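Long-range contact in DMATS type aromatic prenyltransferase (Streptomyces coelicolor, PDB 6ZS0), which probably transfers a dimethylallyl group from dimethylallyl diphosphate to C5 of the indole ring of tryptophan, using an ABBA-type prenyltransferase barrel: residues A[170-183]-A[257-269]. Sequence-based numbering, arbitrary orientation.
Sequences LRRLGHHQAFDSLP and CHSFTDPGAERPS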
ATOM      1  N   LEU A 170      12.288  -5.917  15.281  1.00 22.49           N
ATOM      2  CA  LEU A 170      12.393  -4.558  15.869  1.00 23.42           C
ATOM      3  C   LEU A 170      13.676  -4.490  16.698  1.00 24.88           C
ATOM      4  O   LEU A 170      14.411  -3.506  16.564  1.00 24.63           O
ATOM      5  CB  LEU A 170      11.148  -4.260  16.696  1.00 23.69           C
ATOM      6  CG  LEU A 170       9.886  -4.014  15.872  1.00 23.47           C
ATOM      7  CD1 LEU A 170       8.665  -3.965  16.781  1.00 23.72           C
ATOM      8  CD2 LEU A 170      10.010  -2.730  15.060  1.00 23.92           C
ATOM      9  N   ARG A 171      13.957  -5.544  17.458  1.00 26.61           N
ATOM     10  CA  ARG A 171      15.205  -5.645  18.258  1.00 28.98           C
ATOM     11  C   ARG A 171      16.422  -5.489  17.343  1.00 28.95           C
ATOM     12  O   ARG A 171      17.305  -4.672  17.648  1.00 29.74           O
ATOM     13  CB  ARG A 171      15.260  -6.973  19.011  1.00 30.66           C
ATOM     14  CG  ARG A 171      16.427  -7.062  19.978  1.00 32.81           C
ATOM     15  CD  ARG A 171      16.803  -8.482  20.312  1.00 34.18           C
ATOM     16  NE  ARG A 171      17.309  -9.256  19.189  1.00 34.85           N
ATOM     17  CZ  ARG A 171      18.521  -9.134  18.649  1.00 35.43           C
ATOM     18  NH1 ARG A 171      19.384  -8.240  19.100  1.00 36.46           N
ATOM     19  NH2 ARG A 171      18.870  -9.911  17.642  1.00 36.00           N
ATOM     20  N   ARG A 172      16.485  -6.253  16.265  1.00 28.12           N
ATOM     21  CA  ARG A 172      17.633  -6.217  15.339  1.00 28.29           C
ATOM     22  C   ARG A 172      17.768  -4.815  14.729  1.00 28.44           C
ATOM     23  O   ARG A 172      18.890  -4.464  14.353  1.00 27.98           O
ATOM     24  CB  ARG A 172      17.482  -7.262  14.241  1.00 28.38           C
ATOM     25  CG  ARG A 172      17.466  -8.704  14.727  1.00 28.09           C
ATOM     26  CD  ARG A 172      17.390  -9.570  13.507  1.00 27.52           C
ATOM     27  NE  ARG A 172      17.356 -11.001  13.765  1.00 26.97           N
ATOM     28  CZ  ARG A 172      17.488 -11.924  12.818  1.00 27.00           C
ATOM     29  NH1 ARG A 172      17.689 -11.564  11.559  1.00 26.33           N
ATOM     30  NH2 ARG A 172      17.458 -13.210  13.134  1.00 27.46           N
ATOM     31  N   LEU A 173      16.673  -4.049  14.611  1.00 28.15           N
ATOM     32  CA  LEU A 173      16.698  -2.700  13.988  1.00 29.57           C
ATOM     33  C   LEU A 173      16.988  -1.637  15.062  1.00 30.86           C
ATOM     34  O   LEU A 173      16.799  -0.448  14.773  1.00 32.44           O
ATOM     35  CB  LEU A 173      15.369  -2.426  13.272  1.00 29.28           C
ATOM     36  CG  LEU A 173      15.033  -3.324  12.076  1.00 29.09           C
ATOM     37  CD1 LEU A 173      13.646  -2.996  11.550  1.00 29.07           C
ATOM     38  CD2 LEU A 173      16.051  -3.194  10.960  1.00 29.34           C
ATOM     39  N   GLY A 174      17.377  -2.054  16.266  1.00 31.82           N
ATOM     40  CA  GLY A 174      17.864  -1.154  17.326  1.00 32.07           C
ATOM     41  C   GLY A 174      16.724  -0.520  18.093  1.00 32.45           C
ATOM     42  O   GLY A 174      16.953   0.541  18.701  1.00 33.92           O
ATOM     43  N   HIS A 175      15.547  -1.152  18.102  1.00 31.31           N
ATOM     44  CA  HIS A 175      14.329  -0.634  18.770  1.00 31.55           C
ATOM     45  C   HIS A 175      13.976  -1.482  19.989  1.00 32.74           C
ATOM     46  O   HIS A 175      12.868  -1.351  20.483  1.00 33.31           O
ATOM     47  CB  HIS A 175      13.185  -0.537  17.765  1.00 30.01           C
ATOM     48  CG  HIS A 175      13.418   0.529  16.765  1.00 29.52           C
ATOM     49  ND1 HIS A 175      13.376   1.870  17.101  1.00 30.28           N
ATOM     50  CD2 HIS A 175      13.729   0.471  15.461  1.00 29.25           C
ATOM     51  CE1 HIS A 175      13.630   2.585  16.023  1.00 30.47           C
ATOM     52  NE2 HIS A 175      13.854   1.754  15.009  1.00 29.71           N
ATOM     53  N   HIS A 176      14.921  -2.271  20.491  1.00 34.72           N
ATOM     54  CA  HIS A 176      14.802  -2.976  21.794  1.00 36.80           C
ATOM     55  C   HIS A 176      13.437  -3.677  21.872  1.00 36.37           C
ATOM     56  O   HIS A 176      13.105  -4.427  20.913  1.00 35.88           O
ATOM     57  CB  HIS A 176      15.098  -1.983  22.932  1.00 38.53           C
ATOM     58  CG  HIS A 176      16.457  -1.381  22.810  1.00 40.32           C
ATOM     59  ND1 HIS A 176      16.690  -0.205  22.105  1.00 41.65           N
ATOM     60  CD2 HIS A 176      17.666  -1.812  23.236  1.00 41.55           C
ATOM     61  CE1 HIS A 176      17.983   0.072  22.127  1.00 42.83           C
ATOM     62  NE2 HIS A 176      18.606  -0.897  22.823  1.00 42.80           N
ATOM     63  N   GLN A 177      12.662  -3.453  22.939  1.00 35.64           N
ATOM     64  CA  GLN A 177      11.364  -4.149  23.153  1.00 35.84           C
ATOM     65  C   GLN A 177      10.195  -3.253  22.687  1.00 33.31           C
ATOM     66  O   GLN A 177       9.122  -3.330  23.292  1.00 33.49           O
ATOM     67  CB  GLN A 177      11.265  -4.627  24.609  1.00 38.60           C
ATOM     68  CG  GLN A 177      12.275  -5.727  24.967  1.00 40.25           C
ATOM     69  CD  GLN A 177      12.486  -6.768  23.881  1.00 42.04           C
ATOM     70  OE1 GLN A 177      11.607  -7.576  23.573  1.00 42.54           O
ATOM     71  NE2 GLN A 177      13.673  -6.760  23.288  1.00 43.74           N
ATOM     72  N   ALA A 178      10.377  -2.496  21.593  1.00 31.03           N
ATOM     73  CA  ALA A 178       9.327  -1.674  20.927  1.00 29.47           C
ATOM     74  C   ALA A 178       8.051  -2.511  20.690  1.00 27.83           C
ATOM     75  O   ALA A 178       6.921  -1.963  20.734  1.00 27.58           O
ATOM     76  CB  ALA A 178       9.875  -1.109  19.635  1.00 29.37           C
ATOM     77  N   PHE A 179       8.188  -3.801  20.436  1.00 27.61           N
ATOM     78  CA  PHE A 179       7.028  -4.703  20.231  1.00 27.97           C
ATOM     79  C   PHE A 179       5.963  -4.455  21.301  1.00 28.34           C
ATOM     80  O   PHE A 179       4.758  -4.477  20.980  1.00 26.76           O
ATOM     81  CB  PHE A 179       7.432  -6.171  20.279  1.00 28.61           C
ATOM     82  CG  PHE A 179       6.253  -7.071  20.056  1.00 28.27           C
ATOM     83  CD1 PHE A 179       5.778  -7.295  18.774  1.00 28.24           C
ATOM     84  CD2 PHE A 179       5.568  -7.618  21.132  1.00 29.05           C
ATOM     85  CE1 PHE A 179       4.673  -8.106  18.571  1.00 27.88           C
ATOM     86  CE2 PHE A 179       4.455  -8.415  20.929  1.00 29.41           C
ATOM     87  CZ  PHE A 179       4.005  -8.649  19.649  1.00 28.67           C
ATOM     88  N   ASP A 180       6.393  -4.248  22.545  1.00 29.98           N
ATOM     89  CA  ASP A 180       5.484  -4.117  23.719  1.00 30.70           C
ATOM     90  C   ASP A 180       4.743  -2.772  23.737  1.00 29.32           C
ATOM     91  O   ASP A 180       3.779  -2.682  24.500  1.00 29.95           O
ATOM     92  CB  ASP A 180       6.252  -4.396  25.011  1.00 32.70           C
ATOM     93  CG  ASP A 180       6.708  -5.838  25.062  1.00 34.31           C
ATOM     94  OD1 ASP A 180       5.879  -6.713  24.766  1.00 35.87           O
ATOM     95  OD2 ASP A 180       7.885  -6.076  25.375  1.00 37.11           O
ATOM     96  N   SER A 181       5.117  -1.800  22.904  1.00 28.04           N
ATOM     97  CA  SER A 181       4.407  -0.502  22.741  1.00 28.07           C
ATOM     98  C   SER A 181       3.211  -0.642  21.785  1.00 27.55           C
ATOM     99  O   SER A 181       2.399   0.291  21.726  1.00 28.13           O
ATOM    100  CB  SER A 181       5.333   0.572  22.253  1.00 28.82           C
ATOM    101  OG  SER A 181       5.651   0.363  20.882  1.00 28.80           O
ATOM    102  N   LEU A 182       3.118  -1.743  21.043  1.00 26.59           N
ATOM    103  CA  LEU A 182       2.054  -1.910  20.015  1.00 25.87           C
ATOM    104  C   LEU A 182       0.732  -2.256  20.701  1.00 25.78           C
ATOM    105  O   LEU A 182       0.710  -3.034  21.665  1.00 25.06           O
ATOM    106  CB  LEU A 182       2.440  -2.994  19.013  1.00 25.42           C
ATOM    107  CG  LEU A 182       3.662  -2.718  18.147  1.00 25.14           C
ATOM    108  CD1 LEU A 182       4.120  -4.001  17.480  1.00 25.14           C
ATOM    109  CD2 LEU A 182       3.379  -1.649  17.117  1.00 25.23           C
ATOM    110  N   PRO A 183      -0.404  -1.712  20.206  1.00 24.61           N
ATOM    111  CA  PRO A 183      -1.716  -2.097  20.710  1.00 24.44           C
ATOM    112  C   PRO A 183      -2.060  -3.544  20.332  1.00 24.27           C
ATOM    113  O   PRO A 183      -1.389  -4.121  19.489  1.00 23.30           O
ATOM    114  CB  PRO A 183      -2.660  -1.102  20.031  1.00 24.64           C
ATOM    115  CG  PRO A 183      -1.964  -0.797  18.723  1.00 24.33           C
ATOM    116  CD  PRO A 183      -0.492  -0.743  19.101  1.00 24.68           C
ATOM    117  N   CYS A 257      -0.775   0.954  10.999  1.00 19.81           N
ATOM    118  CA  CYS A 257       0.685   0.953  10.806  0.74 20.37           C
ATOM    119  C   CYS A 257       1.314   1.791  11.943  1.00 20.81           C
ATOM    120  O   CYS A 257       0.753   2.873  12.220  1.00 20.78           O
ATOM    121  CB  CYS A 257       0.994   1.543   9.434  0.74 20.81           C
ATOM    122  SG  CYS A 257       2.748   1.814   9.115  0.74 22.84           S
ATOM    123  N   HIS A 258       2.396   1.322  12.532  1.00 21.25           N
ATOM    124  CA  HIS A 258       3.114   2.007  13.640  1.00 21.98           C
ATOM    125  C   HIS A 258       4.554   2.166  13.210  1.00 22.65           C
ATOM    126  O   HIS A 258       5.205   1.112  12.966  1.00 22.07           O
ATOM    127  CB  HIS A 258       2.934   1.195  14.927  1.00 22.07           C
ATOM    128  CG  HIS A 258       1.492   0.901  15.168  1.00 22.17           C
ATOM    129  ND1 HIS A 258       0.727   1.663  16.017  1.00 22.12           N
ATOM    130  CD2 HIS A 258       0.662  -0.011  14.613  1.00 22.00           C
ATOM    131  CE1 HIS A 258      -0.512   1.227  15.990  1.00 22.14           C
ATOM    132  NE2 HIS A 258      -0.584   0.187  15.123  1.00 22.21           N
ATOM    133  N   SER A 259       4.998   3.412  13.123  1.00 24.44           N
ATOM    134  CA  SER A 259       6.281   3.824  12.517  1.00 26.10           C
ATOM    135  C   SER A 259       7.268   4.077  13.648  1.00 27.34           C
ATOM    136  O   SER A 259       6.965   4.938  14.497  1.00 26.30           O
ATOM    137  CB  SER A 259       6.111   5.052  11.641  1.00 27.63           C
ATOM    138  OG  SER A 259       5.429   4.706  10.431  1.00 30.95           O
ATOM    139  N   PHE A 260       8.381   3.328  13.645  1.00 28.47           N
ATOM    140  CA  PHE A 260       9.564   3.520  14.527  1.00 30.15           C
ATOM    141  C   PHE A 260      10.719   4.114  13.704  1.00 31.96           C
ATOM    142  O   PHE A 260      11.253   3.409  12.816  1.00 31.02           O
ATOM    143  CB  PHE A 260       9.928   2.180  15.162  1.00 29.75           C
ATOM    144  CG  PHE A 260       8.829   1.559  15.976  1.00 29.34           C
ATOM    145  CD1 PHE A 260       8.700   1.844  17.330  1.00 28.95           C
ATOM    146  CD2 PHE A 260       7.915   0.688  15.394  1.00 28.48           C
ATOM    147  CE1 PHE A 260       7.690   1.267  18.086  1.00 29.10           C
ATOM    148  CE2 PHE A 260       6.902   0.114  16.152  1.00 28.26           C
ATOM    149  CZ  PHE A 260       6.790   0.407  17.498  1.00 28.64           C
ATOM    150  N   THR A 261      11.095   5.366  13.988  1.00 34.80           N
ATOM    151  CA  THR A 261      12.081   6.138  13.184  1.00 38.33           C
ATOM    152  C   THR A 261      13.212   6.691  14.057  1.00 41.69           C
ATOM    153  O   THR A 261      14.352   6.742  13.555  1.00 43.39           O
ATOM    154  CB  THR A 261      11.379   7.258  12.418  1.00 38.88           C
ATOM    155  OG1 THR A 261      10.806   8.134  13.389  1.00 40.02           O
ATOM    156  CG2 THR A 261      10.322   6.714  11.478  1.00 39.67           C
ATOM    157  N   ASP A 262      12.926   7.092  15.295  1.00 43.91           N
ATOM    158  CA  ASP A 262      13.949   7.609  16.246  1.00 46.27           C
ATOM    159  C   ASP A 262      14.892   6.465  16.628  1.00 46.74           C
ATOM    160  O   ASP A 262      14.439   5.398  17.040  1.00 45.31           O
ATOM    161  CB  ASP A 262      13.294   8.219  17.487  1.00 49.26           C
ATOM    162  CG  ASP A 262      12.033   9.029  17.216  1.00 50.80           C
ATOM    163  OD1 ASP A 262      10.941   8.607  17.699  1.00 51.29           O
ATOM    164  OD2 ASP A 262      12.144  10.075  16.541  1.00 53.47           O
ATOM    165  N   PRO A 263      16.231   6.615  16.490  1.00 47.64           N
ATOM    166  CA  PRO A 263      17.153   5.557  16.907  1.00 47.44           C
ATOM    167  C   PRO A 263      16.937   5.141  18.374  1.00 46.00           C
ATOM    168  O   PRO A 263      16.775   6.003  19.217  1.00 45.81           O
ATOM    169  CB  PRO A 263      18.571   6.138  16.692  1.00 48.65           C
ATOM    170  CG  PRO A 263      18.367   7.605  16.324  1.00 49.23           C
ATOM    171  CD  PRO A 263      16.923   7.761  15.884  1.00 48.92           C
ATOM    172  N   GLY A 264      16.894   3.831  18.631  1.00 44.21           N
ATOM    173  CA  GLY A 264      16.805   3.257  19.986  1.00 44.28           C
ATOM    174  C   GLY A 264      15.413   3.377  20.602  1.00 43.46           C
ATOM    175  O   GLY A 264      15.217   2.810  21.699  1.00 43.35           O
ATOM    176  N   ALA A 265      14.476   4.082  19.949  1.00 42.88           N
ATOM    177  CA  ALA A 265      13.140   4.405  20.510  1.00 43.09           C
ATOM    178  C   ALA A 265      12.308   3.128  20.644  1.00 42.53           C
ATOM    179  O   ALA A 265      12.337   2.282  19.707  1.00 42.26           O
ATOM    180  CB  ALA A 265      12.439   5.437  19.661  1.00 43.09           C
ATOM    181  N   GLU A 266      11.605   2.992  21.772  1.00 42.54           N
ATOM    182  CA  GLU A 266      10.730   1.840  22.087  1.00 43.18           C
ATOM    183  C   GLU A 266       9.268   2.197  21.808  1.00 41.42           C
ATOM    184  O   GLU A 266       8.425   1.344  22.036  1.00 41.02           O
ATOM    185  CB  GLU A 266      10.936   1.410  23.537  1.00 45.21           C
ATOM    186  CG  GLU A 266      12.304   0.790  23.774  1.00 47.27           C
ATOM    187  CD  GLU A 266      12.433   0.014  25.071  1.00 48.28           C
ATOM    188  OE1 GLU A 266      12.449  -1.241  25.007  1.00 48.18           O
ATOM    189  OE2 GLU A 266      12.515   0.663  26.140  1.00 49.21           O
ATOM    190  N   ARG A 267       8.995   3.408  21.323  1.00 40.68           N
ATOM    191  CA  ARG A 267       7.622   3.918  21.081  1.00 40.89           C
ATOM    192  C   ARG A 267       7.548   4.459  19.663  1.00 37.32           C
ATOM    193  O   ARG A 267       8.511   5.031  19.178  1.00 36.03           O
ATOM    194  CB  ARG A 267       7.281   4.983  22.126  1.00 44.44           C
ATOM    195  CG  ARG A 267       7.348   4.455  23.554  1.00 48.11           C
ATOM    196  CD  ARG A 267       6.869   5.437  24.608  1.00 50.92           C
ATOM    197  NE  ARG A 267       5.422   5.645  24.576  1.00 53.40           N
ATOM    198  CZ  ARG A 267       4.803   6.690  24.014  1.00 54.68           C
ATOM    199  NH1 ARG A 267       3.478   6.771  24.052  1.00 55.97           N
ATOM    200  NH2 ARG A 267       5.499   7.642  23.412  1.00 53.31           N
ATOM    201  N   PRO A 268       6.422   4.258  18.937  1.00 34.34           N
ATOM    202  CA  PRO A 268       6.305   4.770  17.575  1.00 32.81           C
ATOM    203  C   PRO A 268       6.066   6.282  17.504  1.00 31.41           C
ATOM    204  O   PRO A 268       5.448   6.825  18.395  1.00 31.43           O
ATOM    205  CB  PRO A 268       5.103   3.991  17.005  1.00 32.81           C
ATOM    206  CG  PRO A 268       4.261   3.683  18.215  1.00 33.45           C
ATOM    207  CD  PRO A 268       5.246   3.479  19.351  1.00 34.21           C
ATOM    208  N   SER A 269       6.597   6.907  16.455  1.00 29.84           N
ATOM    209  CA  SER A 269       6.453   8.359  16.174  0.79 29.67           C
ATOM    210  C   SER A 269       5.404   8.590  15.085  1.00 28.81           C
ATOM    211  O   SER A 269       5.087   9.748  14.801  1.00 29.64           O
ATOM    212  CB  SER A 269       7.769   8.962  15.790  0.79 29.92           C
ATOM    213  OG  SER A 269       8.282   8.316  14.654  0.79 29.80           O
TER
HETATM  214  O   HOH W   1      17.197   2.106  15.921  1.00 38.23           O
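His175 reaches into the loop 261-269, where its ND1 donates to Ala265 O at 2.8 Å. The acceptor lies 9° out of the imidazole plane and receives the N-H in its own carbonyl plane, on a lone pair, so the bond and the packing over the ring face together limit its rotation. At the ring edge CE1 comes 3.1 Å from Asp262 O, while Phe260 CB sits over the centre of one face as a CH-pi contact and water 1 lies off-centre over the other. The Phe260 ring turns an edge toward that imidazole, planes at 50°. Around the Phe260 ring, Ala178 CB is 3.6 Å from CE1, Leu170 CD2 nears CD2 with the side chains crossing at about a right angle, and Leu182 CD2 nears CZ, while the polar Ser181 OG lies in its plane at the edge.

Farther out, Gln177 N donates to the anti lone pair of Glu266 OE1 (3.0 Å); the outstretched Glu266 side chain carries the carboxylate across to the type II' turn His175-Ala178. At the other end, Leu182 CD2 packs 3.6 Å from His258 CB, and Pro183 CD makes an off-centre CH-pi contact with the His258 ring.

Gly174, with positive phi, closes the helix in a Schellman motif, and its O meets Gly264 CA in a 3.0 Å CA-H...O contact. A type II turn from Asp262 to Ala265 presents the loop carbonyls to His175. Ser181 chi1 of 73° sets OG between backbone N and carbonyl carbon, within 2.7 Å of Ala178 O, which accepts both Ser181 N and OG; this holds the hydroxyl beside Phe260 and Pro268. The contact thus joins the C-terminal end of helix 162-175 and the following 3-10 segment to the end of barrel strand 254-260 and the loop leading to strand 270-275; Leu182 also touches Val205 on the adjacent antiparallel strand 202-209.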